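Side-chain contacts in LP04448p (Drosophila melanogaster, PDB 4QMH), which probably helps drive microtubule polymerization as a member of the XMAP215 family, the crystallised fragment being its fourth TOG domain: residues A21-K24 with E25-D28; R11-I14 with A15-I18; N94-R97 with N98-G102; L107-K111 with S112-A116; S69-K72 with I73-T77. All coordinates share one frame; numbering follows the deposited sequence.

Contact 1: A21-K24 with E25-D28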
loop_
_atom_site.group_PDB
_atom_site.type_symbol
_atom_site.label_atom_id
_atom_site.label_comp_id
_atom_site.label_asym_id
_atom_site.label_seq_id
_atom_site.Cartn_x
_atom_site.Cartn_y
_atom_site.Cartn_z
ATOM N N ALA A 21 -17.283 -20.859 9.996
ATOM C CA ALA A 21 -18.378 -20.852 9.026
ATOM C C ALA A 21 -18.366 -19.576 8.191
ATOM O O ALA A 21 -18.567 -19.622 6.975
ATOM C CB ALA A 21 -19.725 -21.022 9.719
ATOM N N LEU A 22 -18.152 -18.441 8.850
ATOM C CA LEU A 22 -18.087 -17.168 8.139
ATOM C C LEU A 22 -16.921 -17.182 7.154
ATOM O O LEU A 22 -17.078 -16.808 6.001
ATOM C CB LEU A 22 -17.954 -15.996 9.111
ATOM C CG LEU A 22 -17.717 -14.642 8.444
ATOM C CD1 LEU A 22 -18.925 -14.234 7.594
ATOM C CD2 LEU A 22 -17.419 -13.595 9.500
ATOM N N LEU A 23 -15.749 -17.631 7.602
ATOM C CA LEU A 23 -14.595 -17.682 6.712
ATOM C C LEU A 23 -14.813 -18.633 5.541
ATOM O O LEU A 23 -14.400 -18.363 4.417
ATOM C CB LEU A 23 -13.331 -18.059 7.482
ATOM C CG LEU A 23 -12.945 -17.054 8.565
ATOM C CD1 LEU A 23 -11.695 -17.533 9.308
ATOM C CD2 LEU A 23 -12.723 -15.663 7.966
ATOM N N LYS A 24 -15.474 -19.752 5.807
ATOM C CA LYS A 24 -15.786 -20.694 4.747
ATOM C C LYS A 24 -16.742 -20.088 3.720
ATOM O O LYS A 24 -16.559 -20.272 2.513
ATOM C CB LYS A 24 -16.383 -21.967 5.340
ATOM C CG LYS A 24 -16.706 -23.032 4.298
ATOM C CD LYS A 24 -17.179 -24.311 4.971
ATOM C CE LYS A 24 -17.953 -25.193 3.996
ATOM N NZ LYS A 24 -18.537 -26.387 4.685
ATOM N N GLU A 25 -17.752 -19.362 4.194
ATOM C CA GLU A 25 -18.681 -18.692 3.278
ATOM C C GLU A 25 -17.946 -17.653 2.434
ATOM O O GLU A 25 -18.148 -17.563 1.222
ATOM C CB GLU A 25 -19.834 -18.027 4.031
ATOM C CG GLU A 25 -20.917 -17.526 3.087
ATOM C CD GLU A 25 -22.173 -17.088 3.807
ATOM O OE1 GLU A 25 -22.059 -16.461 4.876
ATOM O OE2 GLU A 25 -23.274 -17.375 3.295
ATOM N N MET A 26 -17.082 -16.878 3.083
ATOM C CA MET A 26 -16.294 -15.855 2.396
ATOM C C MET A 26 -15.399 -16.420 1.290
ATOM O O MET A 26 -15.054 -15.706 0.346
ATOM C CB MET A 26 -15.435 -15.070 3.402
ATOM C CG MET A 26 -16.226 -14.110 4.276
ATOM S SD MET A 26 -15.209 -13.351 5.553
ATOM C CE MET A 26 -13.957 -12.549 4.552
ATOM N N SER A 27 -15.009 -17.689 1.410
ATOM C CA SER A 27 -14.104 -18.287 0.428
ATOM C C SER A 27 -14.774 -19.342 -0.469
ATOM O O SER A 27 -14.094 -20.133 -1.125
ATOM C CB SER A 27 -12.858 -18.862 1.115
ATOM O OG SER A 27 -13.201 -19.865 2.057
ATOM N N ASP A 28 -16.103 -19.343 -0.496
ATOM C CA ASP A 28 -16.860 -20.269 -1.347
ATOM C C ASP A 28 -16.463 -20.123 -2.818
ATOM O O ASP A 28 -16.015 -19.065 -3.237
ATOM C CB ASP A 28 -18.350 -19.999 -1.180
ATOM C CG ASP A 28 -19.217 -21.104 -1.756
ATOM O OD1 ASP A 28 -19.483 -22.081 -1.033
ATOM O OD2 ASP A 28 -19.629 -20.995 -2.928
HETATM O O HOH W 1 -18.585 -22.198 1.384
HETATM O O HOH W 2 -14.752 -22.038 1.368
#
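L22 and L23 both meet M26 at its sulfur. L22 CG lies 4.0 Å from M26 SD. L23 CD2 lies 4.2 Å from M26 SD, so two consecutive leucines share one thioether. M26 CG is folded back along the helix, anti to the carbonyl carbon (chi1 -73°), and sits 3.3 Å from L22 O. The chain then turns at the sulfur, with chi3 at 59°.

The backbone bonds mark the last turn of the helix. M26 N donates to L22 O at 2.9 Å, nearly straight (164°), and E25 N bonds A21 O in the same way. After that the spacing shortens. S27 N reaches K24 O at 3.2 Å from above the carbonyl plane and has a weak bond to L23 O. S27 is the first residue to leave helical geometry.

Polar side chains and water gather at this end. S27 OG is 3.0 Å from L23 O, though where its proton points is not settled. One water donates to K24 O and, at 2.6 Å, to D28 OD1, while D28 OD2 bonds D30 N. A second water donates to K24 O and lies 2.8 Å from S27 OG. K24 O is therefore gripped by S27 N and two waters.

E25 OE1 forms a salt bridge with K40 of helix 31-48. M26 packs on L38 of that helix and on L58 and L62 of helix 58-66, which also meets L23 through A61.

Contact 2: R11-I14 with A15-I18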
loop_
_atom_site.group_PDB
_atom_site.type_symbol
_atom_site.label_atom_id
_atom_site.label_comp_id
_atom_site.label_asym_id
_atom_site.label_seq_id
_atom_site.Cartn_x
_atom_site.Cartn_y
_atom_site.Cartn_z
ATOM N N ARG A 11 -13.835 -0.733 23.192
ATOM C CA ARG A 11 -13.697 -1.427 21.924
ATOM C C ARG A 11 -14.186 -2.859 22.033
ATOM O O ARG A 11 -13.859 -3.573 22.986
ATOM C CB ARG A 11 -12.243 -1.387 21.430
ATOM C CG ARG A 11 -11.752 0.026 21.124
ATOM C CD ARG A 11 -10.298 0.065 20.631
ATOM N NE ARG A 11 -9.996 1.417 20.180
ATOM C CZ ARG A 11 -10.341 1.896 18.986
ATOM N NH1 ARG A 11 -10.977 1.127 18.101
ATOM N NH2 ARG A 11 -10.055 3.149 18.681
ATOM N N VAL A 12 -14.984 -3.267 21.052
ATOM C CA VAL A 12 -15.526 -4.619 21.014
ATOM C C VAL A 12 -14.510 -5.571 20.393
ATOM O O VAL A 12 -13.923 -5.269 19.359
ATOM C CB VAL A 12 -16.825 -4.660 20.183
ATOM C CG1 VAL A 12 -17.341 -6.093 20.045
ATOM C CG2 VAL A 12 -17.890 -3.752 20.797
ATOM N N ASP A 13 -14.303 -6.724 21.024
ATOM C CA ASP A 13 -13.501 -7.769 20.412
ATOM C C ASP A 13 -14.411 -8.591 19.500
ATOM O O ASP A 13 -15.263 -9.332 19.986
ATOM C CB ASP A 13 -12.871 -8.660 21.486
ATOM C CG ASP A 13 -11.996 -9.751 20.902
ATOM O OD1 ASP A 13 -11.725 -9.722 19.681
ATOM O OD2 ASP A 13 -11.571 -10.641 21.669
ATOM N N ILE A 14 -14.246 -8.454 18.188
ATOM C CA ILE A 14 -15.095 -9.200 17.253
ATOM C C ILE A 14 -14.507 -10.551 16.851
ATOM O O ILE A 14 -15.109 -11.284 16.070
ATOM C CB ILE A 14 -15.445 -8.396 15.977
ATOM C CG1 ILE A 14 -14.186 -8.060 15.178
ATOM C CG2 ILE A 14 -16.255 -7.154 16.334
ATOM C CD1 ILE A 14 -14.484 -7.531 13.778
ATOM N N ALA A 15 -13.333 -10.886 17.375
ATOM C CA ALA A 15 -12.720 -12.169 17.033
ATOM C C ALA A 15 -13.679 -13.359 17.180
ATOM O O ALA A 15 -13.724 -14.212 16.304
ATOM C CB ALA A 15 -11.440 -12.401 17.821
ATOM N N PRO A 16 -14.433 -13.428 18.291
ATOM C CA PRO A 16 -15.351 -14.564 18.442
ATOM C C PRO A 16 -16.396 -14.666 17.325
ATOM O O PRO A 16 -16.930 -15.752 17.100
ATOM C CB PRO A 16 -16.038 -14.276 19.778
ATOM C CG PRO A 16 -15.019 -13.516 20.551
ATOM C CD PRO A 16 -14.354 -12.628 19.527
ATOM N N GLN A 17 -16.674 -13.558 16.641
ATOM C CA GLN A 17 -17.672 -13.552 15.565
ATOM C C GLN A 17 -17.076 -13.956 14.220
ATOM O O GLN A 17 -17.810 -14.215 13.260
ATOM C CB GLN A 17 -18.321 -12.168 15.437
ATOM C CG GLN A 17 -19.158 -11.755 16.641
ATOM C CD GLN A 17 -19.973 -10.497 16.377
ATOM O OE1 GLN A 17 -20.941 -10.512 15.615
ATOM N NE2 GLN A 17 -19.589 -9.407 17.017
ATOM N N ILE A 18 -15.749 -14.003 14.146
ATOM C CA ILE A 18 -15.086 -14.458 12.929
ATOM C C ILE A 18 -14.978 -15.981 12.976
ATOM O O ILE A 18 -13.914 -16.545 13.232
ATOM C CB ILE A 18 -13.703 -13.820 12.735
ATOM C CG1 ILE A 18 -13.776 -12.304 12.945
ATOM C CG2 ILE A 18 -13.160 -14.143 11.349
ATOM C CD1 ILE A 18 -14.784 -11.614 12.057
HETATM O O HOH W 3 -17.873 -9.858 19.420
#
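D13 and I14 lead into A15-Q17, a short 3-10 turn that precedes helix 20-26 of this all-helical TOG domain, a HEAT-like solenoid. The hydrogen bonds come first. A15 N donates to D13 OD1 at 3.0 Å, meeting the carboxylate from above its plane. D13 CG is anti to its own nitrogen (chi1 -179°), which carries the carboxylate forward to A15. D13 OD1 also bonds S54 OG, so one oxygen ties the turn to a neighbouring loop. Replacing D13 by an alanine would probably leave A15 N and S54 OG without this shared acceptor, removing one polar tie between the turn and that loop.

The turn itself closes on I14 O. Q17 N donates to it at 2.8 Å, the three-residue step of a 3-10 turn. I18 N adds a weak bond to the same oxygen at 3.4 Å.

The van der Waals contacts are looser. I14 CD1 and I18 CD1 approach to 4.4 Å. I14 CG2 lies 4.1 Å from Q17 NE2, the two side chains crossing at about a right angle. I14 is buried, and packs on I44 and A48 of helix 31-48 and on I51 and I55 in loops. P16 CD sits 3.4 Å from D13 O, and the P16 ring lies across the D13 side chain.

A water completes the contact: it donates to D13 O at 2.7 Å and accepts from Q17 NE2 at 3.0 Å.

Contact 3: N94-R97 with N98-G102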
loop_
_atom_site.group_PDB
_atom_site.type_symbol
_atom_site.label_atom_id
_atom_site.label_comp_id
_atom_site.label_asym_id
_atom_site.label_seq_id
_atom_site.Cartn_x
_atom_site.Cartn_y
_atom_site.Cartn_z
ATOM N N ASN A 94 -1.693 -3.490 12.793
ATOM C CA ASN A 94 -1.466 -4.913 13.028
ATOM C C ASN A 94 -1.683 -5.775 11.798
ATOM O O ASN A 94 -1.192 -6.904 11.732
ATOM C CB ASN A 94 -2.358 -5.442 14.154
ATOM C CG ASN A 94 -1.996 -4.878 15.520
ATOM O OD1 ASN A 94 -1.371 -3.826 15.630
ATOM N ND2 ASN A 94 -2.402 -5.583 16.568
ATOM N N HIS A 95 -2.411 -5.242 10.826
ATOM C CA HIS A 95 -2.845 -6.034 9.680
ATOM C C HIS A 95 -2.307 -5.538 8.358
ATOM O O HIS A 95 -2.668 -6.062 7.310
ATOM C CB HIS A 95 -4.368 -6.080 9.660
ATOM C CG HIS A 95 -4.927 -6.585 10.942
ATOM N ND1 HIS A 95 -4.764 -7.894 11.345
ATOM C CD2 HIS A 95 -5.551 -5.952 11.962
ATOM C CE1 HIS A 95 -5.312 -8.056 12.533
ATOM N NE2 HIS A 95 -5.793 -6.889 12.935
ATOM N N VAL A 96 -1.407 -4.567 8.419
ATOM C CA VAL A 96 -0.827 -3.990 7.208
ATOM C C VAL A 96 -0.092 -5.038 6.362
ATOM O O VAL A 96 -0.238 -5.087 5.136
ATOM C CB VAL A 96 0.095 -2.792 7.563
ATOM C CG1 VAL A 96 1.050 -2.478 6.417
ATOM C CG2 VAL A 96 -0.749 -1.584 7.925
ATOM N N ARG A 97 0.678 -5.903 7.012
ATOM C CA ARG A 97 1.392 -6.942 6.275
ATOM C C ARG A 97 0.464 -7.848 5.449
ATOM O O ARG A 97 0.822 -8.283 4.352
ATOM C CB ARG A 97 2.249 -7.759 7.238
ATOM C CG ARG A 97 3.093 -8.807 6.589
ATOM C CD ARG A 97 3.971 -9.479 7.628
ATOM N NE ARG A 97 4.695 -10.591 7.040
ATOM C CZ ARG A 97 5.852 -10.462 6.412
ATOM N NH1 ARG A 97 6.412 -9.260 6.303
ATOM N NH2 ARG A 97 6.444 -11.532 5.900
ATOM N N ASN A 98 -0.735 -8.124 5.964
ATOM C CA ASN A 98 -1.703 -8.915 5.209
ATOM C C ASN A 98 -2.394 -8.135 4.092
ATOM O O ASN A 98 -2.572 -8.646 2.987
ATOM C CB ASN A 98 -2.756 -9.532 6.140
ATOM C CG ASN A 98 -2.274 -10.814 6.807
ATOM O OD1 ASN A 98 -2.030 -11.826 6.142
ATOM N ND2 ASN A 98 -2.157 -10.780 8.124
ATOM N N LEU A 99 -2.774 -6.894 4.376
ATOM C CA LEU A 99 -3.704 -6.177 3.507
ATOM C C LEU A 99 -3.042 -5.228 2.522
ATOM O O LEU A 99 -3.551 -5.029 1.428
ATOM C CB LEU A 99 -4.717 -5.390 4.334
ATOM C CG LEU A 99 -5.504 -6.264 5.307
ATOM C CD1 LEU A 99 -6.410 -5.388 6.166
ATOM C CD2 LEU A 99 -6.304 -7.317 4.552
ATOM N N PHE A 100 -1.926 -4.630 2.920
ATOM C CA PHE A 100 -1.255 -3.646 2.071
ATOM C C PHE A 100 -0.839 -4.200 0.692
ATOM O O PHE A 100 -1.029 -3.525 -0.314
ATOM C CB PHE A 100 -0.065 -3.039 2.836
ATOM C CG PHE A 100 0.643 -1.913 2.124
ATOM C CD1 PHE A 100 -0.059 -0.847 1.579
ATOM C CD2 PHE A 100 2.034 -1.886 2.074
ATOM C CE1 PHE A 100 0.606 0.208 0.966
ATOM C CE2 PHE A 100 2.702 -0.838 1.451
ATOM C CZ PHE A 100 1.983 0.211 0.901
ATOM N N PRO A 101 -0.274 -5.420 0.634
ATOM C CA PRO A 101 0.040 -5.945 -0.704
ATOM C C PRO A 101 -1.183 -5.978 -1.621
ATOM O O PRO A 101 -1.058 -5.702 -2.825
ATOM C CB PRO A 101 0.533 -7.358 -0.413
ATOM C CG PRO A 101 1.190 -7.223 0.959
ATOM C CD PRO A 101 0.258 -6.284 1.705
ATOM N N GLY A 102 -2.348 -6.288 -1.053
ATOM C CA GLY A 102 -3.578 -6.327 -1.831
ATOM C C GLY A 102 -4.029 -4.942 -2.269
ATOM O O GLY A 102 -4.503 -4.759 -3.384
HETATM O O HOH W 4 -2.932 -9.653 10.343
#
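H95 holds L99 and N98 from the N-cap position of helix 96-106. L99 N donates to H95 O at 3.1 Å, nearly along the C=O axis, and N98 N adds a weak bond to H95 O. L99 CD1 also comes within 4.1 Å of H95 CB. The H95 ring has a polar partner at each nitrogen. H95 NE2 bonds P53 O, while H95 ND1 is 2.7 Å from a water that accepts from N98 ND2 at 2.6 Å. N98 CG is anti to its carbonyl carbon (chi1 -82°), and the amide reaches back over the first turn to that water.

V96 begins the helix proper. In this HEAT-like solenoid of paired helices it faces inward, touching F125 of helix 112-129 and F134. F100 N donates to V96 O at 2.8 Å. The two side chains lie side by side and point the same way, with V96 CG1 3.8 Å from F100 CB. Farther out, the F100 ring stacks with the F134 ring.

R97 meets P101 through its backbone. P101 has no N-H to give, and its CD sits 3.4 Å from R97 O. The helix kinks there. The R97 side chain runs out extended, and its NH1 makes a weak bond to S137 OG.

Contact 4: L107-K111 with S112-A116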
loop_
_atom_site.group_PDB
_atom_site.type_symbol
_atom_site.label_atom_id
_atom_site.label_comp_id
_atom_site.label_asym_id
_atom_site.label_seq_id
_atom_site.Cartn_x
_atom_site.Cartn_y
_atom_site.Cartn_z
ATOM N N LEU A 107 -4.033 -0.954 -7.045
ATOM C CA LEU A 107 -3.596 0.299 -7.678
ATOM C C LEU A 107 -3.337 0.126 -9.162
ATOM O O LEU A 107 -3.209 1.106 -9.890
ATOM C CB LEU A 107 -2.309 0.826 -7.036
ATOM C CG LEU A 107 -2.396 1.442 -5.651
ATOM C CD1 LEU A 107 -0.990 1.875 -5.220
ATOM C CD2 LEU A 107 -3.341 2.631 -5.628
ATOM N N GLY A 108 -3.215 -1.120 -9.602
ATOM C CA GLY A 108 -2.966 -1.412 -11.005
ATOM C C GLY A 108 -4.231 -1.622 -11.815
ATOM O O GLY A 108 -4.171 -1.932 -13.011
ATOM N N ASP A 109 -5.377 -1.458 -11.171
ATOM C CA ASP A 109 -6.657 -1.758 -11.801
ATOM C C ASP A 109 -6.885 -0.853 -13.013
ATOM O O ASP A 109 -6.450 0.296 -13.019
ATOM C CB ASP A 109 -7.804 -1.579 -10.806
ATOM C CG ASP A 109 -9.090 -2.246 -11.270
ATOM O OD1 ASP A 109 -9.812 -1.653 -12.103
ATOM O OD2 ASP A 109 -9.376 -3.368 -10.804
ATOM N N ASN A 110 -7.557 -1.391 -14.034
ATOM C CA ASN A 110 -7.933 -0.647 -15.235
ATOM C C ASN A 110 -8.927 0.480 -14.990
ATOM O O ASN A 110 -9.024 1.408 -15.787
ATOM C CB ASN A 110 -8.563 -1.585 -16.269
ATOM C CG ASN A 110 -7.578 -2.555 -16.855
ATOM O OD1 ASN A 110 -6.382 -2.273 -16.941
ATOM N ND2 ASN A 110 -8.077 -3.712 -17.275
ATOM N N LYS A 111 -9.685 0.375 -13.905
ATOM C CA LYS A 111 -10.751 1.329 -13.621
ATOM C C LYS A 111 -10.333 2.297 -12.507
ATOM O O LYS A 111 -9.953 1.867 -11.413
ATOM C CB LYS A 111 -12.021 0.572 -13.223
ATOM C CG LYS A 111 -12.562 -0.325 -14.339
ATOM C CD LYS A 111 -13.612 -1.291 -13.822
ATOM C CE LYS A 111 -12.999 -2.299 -12.869
ATOM N NZ LYS A 111 -11.766 -2.914 -13.447
ATOM N N SER A 112 -10.419 3.597 -12.789
ATOM C CA SER A 112 -9.937 4.637 -11.880
ATOM C C SER A 112 -10.614 4.624 -10.511
ATOM O O SER A 112 -9.990 4.959 -9.511
ATOM C CB SER A 112 -10.107 6.021 -12.509
ATOM O OG SER A 112 -11.479 6.358 -12.611
ATOM N N PHE A 113 -11.894 4.263 -10.459
ATOM C CA PHE A 113 -12.577 4.241 -9.174
ATOM C C PHE A 113 -12.033 3.138 -8.268
ATOM O O PHE A 113 -12.060 3.274 -7.048
ATOM C CB PHE A 113 -14.110 4.152 -9.339
ATOM C CG PHE A 113 -14.628 2.763 -9.621
ATOM C CD1 PHE A 113 -15.065 1.945 -8.582
ATOM C CD2 PHE A 113 -14.715 2.291 -10.917
ATOM C CE1 PHE A 113 -15.564 0.669 -8.842
ATOM C CE2 PHE A 113 -15.210 1.030 -11.184
ATOM C CZ PHE A 113 -15.634 0.215 -10.144
ATOM N N VAL A 114 -11.533 2.051 -8.857
ATOM C CA VAL A 114 -10.938 0.981 -8.065
ATOM C C VAL A 114 -9.579 1.446 -7.564
ATOM O O VAL A 114 -9.231 1.246 -6.397
ATOM C CB VAL A 114 -10.785 -0.336 -8.864
ATOM C CG1 VAL A 114 -10.143 -1.420 -8.000
ATOM C CG2 VAL A 114 -12.159 -0.802 -9.370
ATOM N N ARG A 115 -8.810 2.086 -8.436
ATOM C CA ARG A 115 -7.511 2.604 -7.990
ATOM C C ARG A 115 -7.705 3.622 -6.859
ATOM O O ARG A 115 -6.905 3.686 -5.932
ATOM C CB ARG A 115 -6.723 3.223 -9.144
ATOM C CG ARG A 115 -6.423 2.244 -10.268
ATOM C CD ARG A 115 -5.363 2.784 -11.231
ATOM N NE ARG A 115 -5.770 4.053 -11.845
ATOM C CZ ARG A 115 -6.378 4.150 -13.028
ATOM N NH1 ARG A 115 -6.648 3.057 -13.723
ATOM N NH2 ARG A 115 -6.712 5.343 -13.516
ATOM N N ALA A 116 -8.799 4.379 -6.918
ATOM C CA ALA A 116 -9.081 5.404 -5.914
ATOM C C ALA A 116 -9.468 4.784 -4.581
ATOM O O ALA A 116 -9.055 5.257 -3.515
ATOM C CB ALA A 116 -10.195 6.336 -6.404
HETATM O O HOH W 5 -10.335 3.912 -15.542
#
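R115 reaches back from the first turn of helix 112-129 to grip D109. Its chain bends at chi3 (-59°). That bend brings R115 NH1 to D109 O at 2.9 Å, in the plane of the guanidinium. On the way R115 CD passes close to L107 O, at 3.0 Å. S112 CA lies over one face of the guanidinium, toward its rim. R115 NE turns to another partner, a salt bridge with E154.

D109 CG is anti to its backbone N (chi1 -164°), which sets the carboxylate against V114. The two side chains cross at about a right angle, with D109 OD2 3.5 Å from V114 CG1.

K111 folds over the same carboxylate. Its chain bends at chi3 and again at chi4 (-49°) and brings K111 NZ to D109 OD1 at 2.7 Å, on the syn lone pair. K111 N takes the anti lone pair of D109 OD1, also at 2.7 Å, which makes an Asx turn.

F113 CG sits between its backbone N and carbonyl carbon. This lays the ring alongside K111, with F113 CE2 3.8 Å from K111 CB. K111 is the N-cap residue, and its O accepts a straight bond from R115 N and a weak one from V114 N. A water donates to N110 O and accepts from S112 N, 2.8 Å from each.

With two donors on D109 OD1, and the start of a helix beside it, the carboxylate is likely to stay ionised.

Contact 5: S69-K72 with I73-T77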
loop_
_atom_site.group_PDB
_atom_site.type_symbol
_atom_site.label_atom_id
_atom_site.label_comp_id
_atom_site.label_asym_id
_atom_site.label_seq_id
_atom_site.Cartn_x
_atom_site.Cartn_y
_atom_site.Cartn_z
ATOM N N SER A 69 -10.973 -13.036 -8.017
ATOM C CA SER A 69 -11.103 -13.074 -9.468
ATOM C C SER A 69 -12.389 -12.382 -9.937
ATOM O O SER A 69 -12.533 -12.031 -11.107
ATOM C CB SER A 69 -11.035 -14.515 -9.969
ATOM O OG SER A 69 -12.032 -15.305 -9.344
ATOM N N ASN A 70 -13.318 -12.171 -9.011
ATOM C CA ASN A 70 -14.525 -11.415 -9.306
ATOM C C ASN A 70 -14.352 -9.958 -8.882
ATOM O O ASN A 70 -14.047 -9.672 -7.725
ATOM C CB ASN A 70 -15.721 -12.052 -8.606
ATOM C CG ASN A 70 -17.019 -11.332 -8.904
ATOM O OD1 ASN A 70 -17.283 -10.262 -8.354
ATOM N ND2 ASN A 70 -17.847 -11.923 -9.773
ATOM N N ALA A 71 -14.524 -9.039 -9.826
ATOM C CA ALA A 71 -14.279 -7.616 -9.576
ATOM C C ALA A 71 -15.182 -7.028 -8.496
ATOM O O ALA A 71 -14.743 -6.203 -7.694
ATOM C CB ALA A 71 -14.413 -6.820 -10.871
ATOM N N LYS A 72 -16.447 -7.438 -8.485
ATOM C CA LYS A 72 -17.390 -6.958 -7.476
ATOM C C LYS A 72 -16.919 -7.300 -6.065
ATOM O O LYS A 72 -16.970 -6.467 -5.162
ATOM C CB LYS A 72 -18.787 -7.527 -7.729
ATOM C CG LYS A 72 -19.372 -7.133 -9.085
ATOM C CD LYS A 72 -20.672 -7.876 -9.366
ATOM C CE LYS A 72 -21.239 -7.531 -10.738
ATOM N NZ LYS A 72 -22.384 -8.422 -11.076
ATOM N N ILE A 73 -16.461 -8.534 -5.879
ATOM C CA ILE A 73 -15.960 -8.960 -4.576
ATOM C C ILE A 73 -14.721 -8.155 -4.177
ATOM O O ILE A 73 -14.602 -7.699 -3.042
ATOM C CB ILE A 73 -15.600 -10.461 -4.566
ATOM C CG1 ILE A 73 -16.842 -11.327 -4.794
ATOM C CG2 ILE A 73 -14.917 -10.841 -3.258
ATOM C CD1 ILE A 73 -17.887 -11.204 -3.679
ATOM N N ALA A 74 -13.798 -7.984 -5.119
ATOM C CA ALA A 74 -12.579 -7.231 -4.849
ATOM C C ALA A 74 -12.884 -5.791 -4.439
ATOM O O ALA A 74 -12.251 -5.246 -3.530
ATOM C CB ALA A 74 -11.650 -7.267 -6.063
ATOM N N GLN A 75 -13.849 -5.174 -5.114
ATOM C CA GLN A 75 -14.247 -3.811 -4.800
ATOM C C GLN A 75 -14.946 -3.722 -3.447
ATOM O O GLN A 75 -14.661 -2.831 -2.648
ATOM C CB GLN A 75 -15.128 -3.255 -5.910
ATOM C CG GLN A 75 -14.360 -3.112 -7.213
ATOM C CD GLN A 75 -15.260 -3.077 -8.422
ATOM O OE1 GLN A 75 -16.474 -2.909 -8.299
ATOM N NE2 GLN A 75 -14.668 -3.241 -9.607
ATOM N N THR A 76 -15.846 -4.664 -3.187
ATOM C CA THR A 76 -16.552 -4.705 -1.915
ATOM C C THR A 76 -15.553 -4.855 -0.774
ATOM O O THR A 76 -15.693 -4.229 0.290
ATOM C CB THR A 76 -17.581 -5.854 -1.881
ATOM O OG1 THR A 76 -18.588 -5.608 -2.874
ATOM C CG2 THR A 76 -18.254 -5.938 -0.505
ATOM N N THR A 77 -14.540 -5.684 -0.995
ATOM C CA THR A 77 -13.526 -5.937 0.023
ATOM C C THR A 77 -12.727 -4.669 0.347
ATOM O O THR A 77 -12.397 -4.422 1.507
ATOM C CB THR A 77 -12.607 -7.123 -0.369
ATOM O OG1 THR A 77 -13.409 -8.288 -0.612
ATOM C CG2 THR A 77 -11.594 -7.419 0.707
#
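N70 caps the start of helix 71-88 through I73. I73 N donates to N70 OD1 at 3.1 Å, on a lone pair and in the plane of the amide carbonyl. N70 CG is anti to its own nitrogen (chi1 -178°), which swings OD1 over the first turn. The side chains cross at about a right angle, and I73 CG1 rests 3.7 Å from N70 OD1. N70 N is satisfied in turn by D68 OD1. With a leucine in place of N70, I73 N would probably lose its side-chain acceptor, and the helix its cap.

The backbone acceptors follow in order. N70 O takes A74 N at 3.1 Å, a straight bond at 165°. A71 O takes Q75 N, and Q75 CG also lies 3.2 Å from A71 O. Beyond that point Q75 runs extended, with its NE2 3.8 Å from A71 CB. K72 O takes T76 N at 2.9 Å.

I73 O has two donors. T77 N bonds it at 2.9 Å, and T77 OG1 bonds it at 2.8 Å from the opposite face of the carbonyl plane. The T77 hydroxyl is thus satisfied within its own helix.

N70 and K72 touch W31 of helix 31-48, and T77 packs on L62 of helix 58-66. This is a classic asparagine N-cap, here at the start of helix 71-88 in the all-helical, HEAT-like TOG domain.

In the fold
Contacts 1 and 2 are neighbours in the chain and touch, L23 packing on I18. Both lie far out, each with its centre about 25 Å from the centre of the chain. Contact 3 is the innermost, about 8 Å out, and packs among aromatic rings such as F125 and F134. Contact 5 is a surface contact, and contacts 1 to 4 are partly buried. Contacts 3, 4 and 5 all concern helix starts, but an asparagine side chain caps in contact 5, while an Asx turn and salt bridge mark contact 4. Contact 1 closes a helix, where water takes up a backbone carbonyl. In contacts 4 and 5, Q75 meets K111, F113 and V114, joining helix 71-88 to helix 112-129 and the loop before it.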